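Local coordinates for protein MucR Phosphodiesterase (Pseudomonas aeruginosa, PDB 5M1T) that belongs to the EAL-domain family of bacterial phosphodiesterases and holds C2E together with two magnesium ions in a pocket of a barrel-like fold, at residues G244-A249 with Q263-G268; H49-V54 with G268-A273. All blocks are in the same frame, centred on the assembly; numbering follows the deposited sequence.

Contacts 1 and 2 flank one guanine base of C2E, and their centres lie 12 Å apart. Contact 1 joins the loops that follow strands 239-243 and 261-263; contact 2 lays segment 268-273 along strand 46-55, the opening strand of the sheet. They share Gly268, and the chain running between the two halves of contact 2 contains the rest of contact 1. The two meet where Gln263 NE2 probably donates to Gln51 OE1, at 2.8 Å. Gln263 NE2 also bonds Glu65, a magnesium ligand, so the side-chain network between the contacts reaches the first shell of the metal site. The base itself touches Glu246 and Phe265 in contact 1 and Gln51 in contact 2.

Contact 1 of 2, residues G244-A249 with Q263-G268; sequences GVETEA and QGFLLG. With C2E (9,9'-[(2R,3R,3aS,5S,7aR,9R,10R,10aS,12S,14aR)-3,5,10,12-tetrahydroxy-5,12-dioxidooctahydro-2H,7H-difuro[3,2-d:3',2'-j][1,3,7,9,2,8]tetraoxadiphosphacyclododecine-2,9-diyl]bis(2-amino-1,9-dihydro-6H-purin-6-one)), chain C.
The loops that follow strands 239-243 and 261-263 of the EAL domain join through Val245 and Gln263 to build one end of the C2E pocket. Val245 N donates almost straight (177°) to Gln263 O at 3.0 Å, while Gly244 N makes a weak bond to the same oxygen. Leu266 N returns a bond of 3.1 Å to Val245 O. Between these bonds the chains run so close that Gly264, which has no side chain to keep them apart, offers its CA to Val245 O at 3.3 Å. Leu266 has CG anti to its backbone N (chi1 -175°), which lays CD2 against Thr247 O, 3.5 Å away, and alongside Val245 CG1.

Each loop then grips the base of C2E. Phe265 N points straight at O6 of C2E over 2.7 Å, and C6 of the base lies 3.4 Å above one face of the Phe265 ring, toward its rim. From the other loop, Glu246 reaches out with an extended chain, and its OE2 accepts from N1 of C2E, with a weak second bond from N2. Arg269 makes a cation-pi contact with Phe265. A backbone donor for O6 and a carboxylate acceptor for N1 and N2 together match the Watson-Crick edge of guanine, which would favour that base over one with the opposite donor and acceptor pattern.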
# COMPACT_ATOMS: atom_id res chain seq x y z
N GLY A 244 17.02 12.88 -17.82
CA GLY A 244 17.95 13.95 -17.48
C GLY A 244 18.92 14.31 -18.60
O GLY A 244 19.99 14.86 -18.34
N VAL A 245 18.57 14.02 -19.85
CA VAL A 245 19.47 14.29 -20.96
C VAL A 245 19.47 15.78 -21.23
O VAL A 245 18.46 16.34 -21.67
CB VAL A 245 19.02 13.52 -22.23
CG1 VAL A 245 19.93 13.80 -23.43
CG2 VAL A 245 18.99 12.02 -21.92
N GLU A 246 20.61 16.40 -20.95
CA GLU A 246 20.79 17.84 -21.13
C GLU A 246 21.76 18.25 -22.23
O GLU A 246 21.70 19.38 -22.66
CB GLU A 246 21.28 18.47 -19.83
CG GLU A 246 20.31 18.29 -18.69
CD GLU A 246 20.77 18.86 -17.36
OE1 GLU A 246 22.01 18.96 -17.14
OE2 GLU A 246 19.87 19.17 -16.54
N THR A 247 22.66 17.39 -22.67
CA THR A 247 23.68 17.81 -23.62
C THR A 247 23.69 16.91 -24.85
O THR A 247 23.26 15.75 -24.79
CB THR A 247 25.09 17.78 -22.98
OG1 THR A 247 25.53 16.43 -22.82
CG2 THR A 247 25.09 18.45 -21.65
N GLU A 248 24.22 17.43 -25.95
CA GLU A 248 24.35 16.65 -27.18
C GLU A 248 25.20 15.41 -26.97
O GLU A 248 24.88 14.35 -27.51
CB GLU A 248 24.91 17.49 -28.32
CG GLU A 248 24.03 18.70 -28.64
CD GLU A 248 24.17 19.25 -30.05
OE1 GLU A 248 25.31 19.32 -30.56
OE2 GLU A 248 23.13 19.62 -30.66
N ALA A 249 26.27 15.53 -26.20
CA ALA A 249 27.17 14.40 -25.98
C ALA A 249 26.55 13.28 -25.17
O ALA A 249 26.79 12.11 -25.45
CB ALA A 249 28.49 14.88 -25.37
N GLN A 263 14.64 11.17 -22.21
CA GLN A 263 13.85 12.24 -21.62
C GLN A 263 14.81 13.26 -21.02
O GLN A 263 15.84 12.90 -20.41
CB GLN A 263 12.99 11.63 -20.55
CG GLN A 263 11.93 12.49 -20.02
CD GLN A 263 11.05 11.76 -19.03
OE1 GLN A 263 10.85 10.54 -19.14
NE2 GLN A 263 10.50 12.52 -18.08
N GLY A 264 14.56 14.54 -21.27
CA GLY A 264 15.44 15.54 -20.72
C GLY A 264 15.22 16.90 -21.33
O GLY A 264 14.56 17.02 -22.37
N PHE A 265 15.80 17.91 -20.67
CA PHE A 265 15.69 19.29 -21.11
C PHE A 265 16.15 19.52 -22.57
O PHE A 265 15.58 20.33 -23.26
CB PHE A 265 16.47 20.22 -20.20
CG PHE A 265 15.87 20.39 -18.84
CD1 PHE A 265 14.69 19.76 -18.49
CD2 PHE A 265 16.47 21.23 -17.93
CE1 PHE A 265 14.13 19.95 -17.26
CE2 PHE A 265 15.92 21.40 -16.69
CZ PHE A 265 14.75 20.75 -16.36
N LEU A 266 17.14 18.77 -23.02
CA LEU A 266 17.64 18.90 -24.39
C LEU A 266 16.54 18.55 -25.39
O LEU A 266 16.45 19.17 -26.44
CB LEU A 266 18.83 17.96 -24.61
CG LEU A 266 19.49 18.11 -26.00
CD1 LEU A 266 20.31 19.40 -26.07
CD2 LEU A 266 20.35 16.90 -26.39
N LEU A 267 15.73 17.55 -25.07
CA LEU A 267 14.68 17.08 -25.95
C LEU A 267 13.33 17.78 -25.73
O LEU A 267 12.44 17.73 -26.60
CB LEU A 267 14.50 15.58 -25.76
CG LEU A 267 15.85 14.91 -26.03
CD1 LEU A 267 16.00 13.64 -25.25
CD2 LEU A 267 16.02 14.67 -27.52
N GLY A 268 13.16 18.42 -24.59
CA GLY A 268 11.94 19.15 -24.30
C GLY A 268 11.66 19.19 -22.81
O GLY A 268 11.59 18.16 -22.17
P1 C2E C . 10.95 11.86 -11.37
O2P C2E C . 9.87 10.83 -11.45
O1P C2E C . 12.37 11.33 -11.48
O5' C2E C . 10.68 12.92 -12.52
C5' C2E C . 11.73 13.42 -13.31
C4' C2E C . 12.29 14.70 -12.73
O4' C2E C . 13.48 15.05 -13.47
C3' C2E C . 11.34 15.88 -12.88
O3' C2E C . 11.53 16.76 -11.78
C2' C2E C . 11.80 16.56 -14.15
O2' C2E C . 11.46 17.95 -14.19
C1' C2E C . 13.30 16.36 -14.01
N9 C2E C . 14.03 16.44 -15.28
C8 C2E C . 13.66 15.93 -16.46
N7 C2E C . 14.60 16.20 -17.40
C5 C2E C . 15.58 16.89 -16.80
C6 C2E C . 16.86 17.48 -17.21
O6 C2E C . 17.25 17.36 -18.40
N1 C2E C . 17.57 18.12 -16.28
C2 C2E C . 17.16 18.24 -15.00
N2 C2E C . 17.92 18.90 -14.10
N3 C2E C . 16.00 17.71 -14.55
C4 C2E C . 15.19 17.05 -15.40
P11 C2E C . 10.26 17.35 -10.98
O21 C2E C . 9.19 17.73 -11.98
O11 C2E C . 10.70 18.55 -10.21
O5A C2E C . 9.72 16.18 -10.04
C5A C2E C . 10.60 15.63 -9.05
C4A C2E C . 10.01 14.35 -8.50
O4A C2E C . 8.73 14.58 -7.94
C3A C2E C . 9.75 13.32 -9.57
O3A C2E C . 10.92 12.61 -9.94
C2A C2E C . 8.72 12.44 -8.92
O2A C2E C . 9.31 11.52 -8.02
C1A C2E C . 7.91 13.42 -8.11
N91 C2E C . 6.64 13.75 -8.82
C81 C2E C . 6.42 14.66 -9.79
N71 C2E C . 5.10 14.68 -10.15
C51 C2E C . 4.49 13.75 -9.39
C61 C2E C . 3.11 13.23 -9.25
O61 C2E C . 2.19 13.68 -9.97
N11 C2E C . 2.90 12.27 -8.34
C21 C2E C . 3.90 11.77 -7.58
N21 C2E C . 3.62 10.80 -6.68
N31 C2E C . 5.18 12.19 -7.65
C41 C2E C . 5.50 13.15 -8.53

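Contact 2 of 2, residues H49-V54 with G268-A273; sequences HYQPKV and GRPMPA. With C2E (9,9'-[(2R,3R,3aS,5S,7aR,9R,10R,10aS,12S,14aR)-3,5,10,12-tetrahydroxy-5,12-dioxidooctahydro-2H,7H-difuro[3,2-d:3',2'-j][1,3,7,9,2,8]tetraoxadiphosphacyclododecine-2,9-diyl]bis(2-amino-1,9-dihydro-6H-purin-6-one)), chain C.
A single antiparallel bridge, Tyr50 with Met271, fastens the chain leading to the C-terminal helix 273-276 alongside strand 46-55. Strand 61-72 bonds to this strand through His49, Gln51 and Lys53, whereas Tyr50 turns its backbone the other way, as does Val54, which pairs with Leu262 of strand 261-263. Tyr50 N donates to Met271 O at 2.8 Å and Met271 N to Tyr50 O at 3.0 Å, and Pro270 CA adds a CH...O contact to Tyr50 O.

Side chains at and next to the bridge extend the contact. His49 and Pro272 lie side by side, and Pro272 CD sits over the centre of the imidazole of His49, 3.9 Å from its centroid, in a CH-pi contact. Tyr50 instead presents its ring edge: CE2 is 3.8 Å from Ala273 CB, and Ala273 N approaches near the ring plane. Trp111 of helix 93-113 meets the same phenol ring edge-to-face.

Toward the ligand, Gln51 swings CG away from its backbone N (chi1 -163°), and its extended chain carries the amide to Gly268: NE2 donates to Gly268 O at 3.1 Å, and that oxygen lies almost in the plane of the Gln51 amide. With OE1 engaged by Gln263, the amide is held at both ends and its rotation is probably fixed; NE2 also lies 3.1 Å from N7 of C2E. Pro270 borders the sugar, CG being 3.7 Å from O2' of C2E. Such an antiparallel first strand, bordered by the segment that follows the last barrel strand, fits the modified TIM barrel of EAL domains, with Gln51 and Pro270 placed at the C2E pocket.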
# COMPACT_ATOMS: atom_id res chain seq x y z
N HIS A 49 2.37 19.50 -15.69
CA HIS A 49 3.24 19.69 -16.84
C HIS A 49 3.60 18.31 -17.36
O HIS A 49 3.51 17.30 -16.65
CB HIS A 49 4.45 20.50 -16.45
CG HIS A 49 4.15 21.95 -16.23
ND1 HIS A 49 5.11 22.93 -16.22
CD2 HIS A 49 2.97 22.59 -16.03
CE1 HIS A 49 4.55 24.10 -15.99
NE2 HIS A 49 3.25 23.92 -15.88
N TYR A 50 3.97 18.25 -18.63
CA TYR A 50 4.19 17.02 -19.32
C TYR A 50 5.55 17.11 -19.97
O TYR A 50 5.86 18.12 -20.62
CB TYR A 50 3.10 16.80 -20.37
CG TYR A 50 1.71 16.77 -19.76
CD1 TYR A 50 1.21 15.62 -19.21
CD2 TYR A 50 0.93 17.89 -19.73
CE1 TYR A 50 -0.05 15.59 -18.62
CE2 TYR A 50 -0.33 17.88 -19.13
CZ TYR A 50 -0.81 16.73 -18.58
OH TYR A 50 -2.07 16.73 -18.02
N GLN A 51 6.39 16.10 -19.75
CA GLN A 51 7.69 16.04 -20.43
C GLN A 51 7.75 14.92 -21.49
O GLN A 51 7.47 13.76 -21.20
CB GLN A 51 8.82 15.87 -19.44
CG GLN A 51 10.14 16.22 -20.11
CD GLN A 51 11.34 15.97 -19.25
OE1 GLN A 51 11.28 15.19 -18.30
NE2 GLN A 51 12.44 16.66 -19.57
N PRO A 52 8.09 15.28 -22.73
CA PRO A 52 8.20 14.31 -23.82
C PRO A 52 9.17 13.19 -23.54
O PRO A 52 10.25 13.46 -22.97
CB PRO A 52 8.76 15.13 -24.97
CG PRO A 52 8.49 16.56 -24.66
CD PRO A 52 8.37 16.66 -23.17
N LYS A 53 8.80 11.96 -23.88
CA LYS A 53 9.77 10.86 -23.92
C LYS A 53 9.89 10.58 -25.41
O LYS A 53 8.88 10.52 -26.11
CB LYS A 53 9.33 9.59 -23.20
CG LYS A 53 8.85 9.78 -21.75
CD LYS A 53 7.98 8.62 -21.25
CE LYS A 53 8.59 7.26 -21.61
NZ LYS A 53 7.61 6.18 -21.31
N VAL A 54 11.11 10.42 -25.88
CA VAL A 54 11.40 10.40 -27.33
C VAL A 54 12.24 9.19 -27.67
O VAL A 54 13.14 8.87 -26.90
CB VAL A 54 12.14 11.71 -27.66
CG1 VAL A 54 12.83 11.65 -28.98
CG2 VAL A 54 11.15 12.85 -27.69
N GLY A 268 13.16 18.42 -24.59
CA GLY A 268 11.94 19.15 -24.30
C GLY A 268 11.66 19.19 -22.81
O GLY A 268 11.59 18.16 -22.17
N ARG A 269 11.52 20.39 -22.28
CA ARG A 269 11.27 20.56 -20.86
C ARG A 269 9.80 20.24 -20.55
O ARG A 269 8.95 20.24 -21.47
CB ARG A 269 11.56 22.00 -20.45
CG ARG A 269 13.02 22.39 -20.58
CD ARG A 269 13.30 23.77 -20.03
NE ARG A 269 14.74 24.06 -20.00
CZ ARG A 269 15.45 24.40 -18.92
NH1 ARG A 269 14.89 24.55 -17.73
NH2 ARG A 269 16.75 24.62 -19.04
N PRO A 270 9.49 19.97 -19.27
CA PRO A 270 8.10 19.86 -18.85
C PRO A 270 7.37 21.13 -19.21
O PRO A 270 7.90 22.20 -18.99
CB PRO A 270 8.18 19.71 -17.32
CG PRO A 270 9.58 19.19 -17.09
CD PRO A 270 10.42 19.83 -18.13
N MET A 271 6.19 21.00 -19.81
CA MET A 271 5.37 22.15 -20.10
C MET A 271 3.87 21.79 -20.03
O MET A 271 3.52 20.62 -20.08
CB MET A 271 5.79 22.80 -21.45
CG MET A 271 5.79 21.89 -22.66
SD MET A 271 6.46 22.66 -24.18
CE MET A 271 8.02 21.73 -24.27
N PRO A 272 3.00 22.79 -19.88
CA PRO A 272 1.56 22.53 -19.92
C PRO A 272 1.10 21.96 -21.29
O PRO A 272 1.72 22.24 -22.33
CB PRO A 272 0.91 23.91 -19.67
CG PRO A 272 2.01 24.77 -19.19
CD PRO A 272 3.29 24.22 -19.74
N ALA A 273 0.03 21.17 -21.24
CA ALA A 273 -0.46 20.42 -22.39
C ALA A 273 -0.64 21.32 -23.61
O ALA A 273 -0.28 20.95 -24.73
CB ALA A 273 -1.77 19.77 -22.04
P1 C2E C . 10.95 11.86 -11.37
O2P C2E C . 9.87 10.83 -11.45
O1P C2E C . 12.37 11.33 -11.48
O5' C2E C . 10.68 12.92 -12.52
C5' C2E C . 11.73 13.42 -13.31
C4' C2E C . 12.29 14.70 -12.73
O4' C2E C . 13.48 15.05 -13.47
C3' C2E C . 11.34 15.88 -12.88
O3' C2E C . 11.53 16.76 -11.78
C2' C2E C . 11.80 16.56 -14.15
O2' C2E C . 11.46 17.95 -14.19
C1' C2E C . 13.30 16.36 -14.01
N9 C2E C . 14.03 16.44 -15.28
C8 C2E C . 13.66 15.93 -16.46
N7 C2E C . 14.60 16.20 -17.40
C5 C2E C . 15.58 16.89 -16.80
C6 C2E C . 16.86 17.48 -17.21
O6 C2E C . 17.25 17.36 -18.40
N1 C2E C . 17.57 18.12 -16.28
C2 C2E C . 17.16 18.24 -15.00
N2 C2E C . 17.92 18.90 -14.10
N3 C2E C . 16.00 17.71 -14.55
C4 C2E C . 15.19 17.05 -15.40
P11 C2E C . 10.26 17.35 -10.98
O21 C2E C . 9.19 17.73 -11.98
O11 C2E C . 10.70 18.55 -10.21
O5A C2E C . 9.72 16.18 -10.04
C5A C2E C . 10.60 15.63 -9.05
C4A C2E C . 10.01 14.35 -8.50
O4A C2E C . 8.73 14.58 -7.94
C3A C2E C . 9.75 13.32 -9.57
O3A C2E C . 10.92 12.61 -9.94
C2A C2E C . 8.72 12.44 -8.92
O2A C2E C . 9.31 11.52 -8.02
C1A C2E C . 7.91 13.42 -8.11
N91 C2E C . 6.64 13.75 -8.82
C81 C2E C . 6.42 14.66 -9.79
N71 C2E C . 5.10 14.68 -10.15
C51 C2E C . 4.49 13.75 -9.39
C61 C2E C . 3.11 13.23 -9.25
O61 C2E C . 2.19 13.68 -9.97
N11 C2E C . 2.90 12.27 -8.34
C21 C2E C . 3.90 11.77 -7.58
N21 C2E C . 3.62 10.80 -6.68
N31 C2E C . 5.18 12.19 -7.65
C41 C2E C . 5.50 13.15 -8.53